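Local atomic coordinates of putative amidohydrolase (Unidentified, PDB entry 3FEQ), a protein that probably hydrolyses dipeptides ending in proline, acting as a zinc-dependent prolidase of the amidohydrolase superfamily. Residues Gly326-His329 with Ala330-Ser333. Residues are numbered along the deposited sequence; the frame is centred on the assembly and turned at random.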
loop_
_atom_site.group_PDB
_atom_site.type_symbol
_atom_site.label_atom_id
_atom_site.label_comp_id
_atom_site.label_asym_id
_atom_site.label_seq_id
_atom_site.Cartn_x
_atom_site.Cartn_y
_atom_site.Cartn_z
ATOM N N GLY C 326 23.812 29.264 6.653
ATOM C CA GLY C 326 24.359 29.144 7.993
ATOM C C GLY C 326 24.864 30.457 8.551
ATOM O O GLY C 326 24.245 31.502 8.371
ATOM N N GLU C 327 26.000 30.410 9.227
ATOM C CA GLU C 327 26.511 31.586 9.911
ATOM C C GLU C 327 27.072 32.602 8.926
ATOM O O GLU C 327 27.177 33.787 9.240
ATOM C CB GLU C 327 27.555 31.198 10.947
ATOM C CG GLU C 327 28.328 29.955 10.588
ATOM C CD GLU C 327 27.619 28.670 10.991
ATOM O OE1 GLU C 327 27.191 27.921 10.089
ATOM O OE2 GLU C 327 27.490 28.411 12.207
ATOM N N MET C 328 27.351 32.150 7.707
ATOM C CA MET C 328 27.693 33.048 6.611
ATOM C C MET C 328 26.542 33.983 6.227
ATOM O O MET C 328 26.641 34.748 5.262
ATOM C CB MET C 328 28.153 32.241 5.399
ATOM C CG MET C 328 29.483 31.535 5.601
ATOM S SD MET C 328 29.827 30.423 4.233
ATOM C CE MET C 328 28.911 28.969 4.728
ATOM N N HIS C 329 25.465 33.953 7.004
ATOM C CA HIS C 329 24.332 34.817 6.734
ATOM C C HIS C 329 24.651 36.271 6.961
ATOM O O HIS C 329 24.023 37.151 6.373
ATOM C CB HIS C 329 23.101 34.405 7.532
ATOM C CG HIS C 329 22.053 33.762 6.692
ATOM N ND1 HIS C 329 21.673 32.449 6.853
ATOM C CD2 HIS C 329 21.391 34.215 5.602
ATOM C CE1 HIS C 329 20.779 32.135 5.933
ATOM N NE2 HIS C 329 20.593 33.189 5.157
ATOM N N ALA C 330 25.680 36.506 7.764
ATOM C CA ALA C 330 26.068 37.844 8.169
ATOM C C ALA C 330 26.587 38.686 7.012
ATOM O O ALA C 330 26.500 39.909 7.049
ATOM C CB ALA C 330 27.101 37.767 9.271
ATOM N N PHE C 331 27.080 38.039 5.962
ATOM C CA PHE C 331 27.761 38.751 4.881
ATOM C C PHE C 331 26.807 39.322 3.838
ATOM O O PHE C 331 27.245 39.800 2.797
ATOM C CB PHE C 331 28.796 37.846 4.206
ATOM C CG PHE C 331 29.887 37.380 5.128
ATOM C CD1 PHE C 331 30.063 36.033 5.382
ATOM C CD2 PHE C 331 30.725 38.293 5.753
ATOM C CE1 PHE C 331 31.055 35.599 6.244
ATOM C CE2 PHE C 331 31.706 37.868 6.629
ATOM C CZ PHE C 331 31.877 36.519 6.868
ATOM N N GLN C 332 25.513 39.304 4.143
ATOM C CA GLN C 332 24.447 39.592 3.182
ATOM C C GLN C 332 24.641 40.889 2.391
ATOM O O GLN C 332 24.394 40.933 1.174
ATOM C CB GLN C 332 23.085 39.618 3.896
ATOM C CG GLN C 332 21.865 39.562 2.983
ATOM C CD GLN C 332 20.576 39.709 3.771
ATOM O OE1 GLN C 332 20.594 40.131 4.935
ATOM N NE2 GLN C 332 19.452 39.347 3.154
ATOM N N SER C 333 25.054 41.941 3.093
ATOM C CA SER C 333 25.006 43.286 2.530
ATOM C C SER C 333 26.182 43.518 1.609
ATOM O O SER C 333 26.120 44.362 0.716
ATOM C CB SER C 333 24.984 44.326 3.641
ATOM O OG SER C 333 23.870 44.099 4.480
#
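Phe-331 and Met-328 meet across one turn of a 3-10 segment that follows Asp-323, a zinc ligand, in the TIM-barrel amidohydrolase fold. The evidence for the 3-10 type is a ladder of i to i+3 bonds, all weak: Ala-330 N to Glu-327 O at 3.4 Å, with an angle of 169° at the hydrogen, Phe-331 N to Met-328 O at nearly the same length and angle, and Gln-332 N to His-329 O, the most bent at 138°. His-329 and Gln-332 share one buried face. His-329 lies against Ile-93 and Met-97 of helix 90-99, and its ND1 donates a weak bond of 3.1 Å back to Gly-326 O; the His-329 side chain is about 10 Å from a zinc ion. Gln-332 sends an extended chain inward, CG anti to the backbone N, and both ends of its amide are satisfied: OE1 by Arg-100 NE, NE2 by Asp-63 OD2. Met-328 is buried on a different face, against Ala-279 and Leu-280 of helix 274-282 and Phe-287.

That second face it shares with the exposed Phe-331, while exposed Glu-327 and partly exposed Ala-330, its CB 4.0 Å from Glu-327 O, line a looser third. With CG anti to the carbonyl carbon and beside the backbone N (chi1 -61°), the Phe-331 ring swings back along the preceding turn, yet its sole apolar side-chain contact here is a light one, CD1 to Met-328 CB at 4.2 Å. Closer still, Met-328 O, already accepting from Phe-331 N, approaches the ring obliquely, 3.7 Å from Phe-331 CD1.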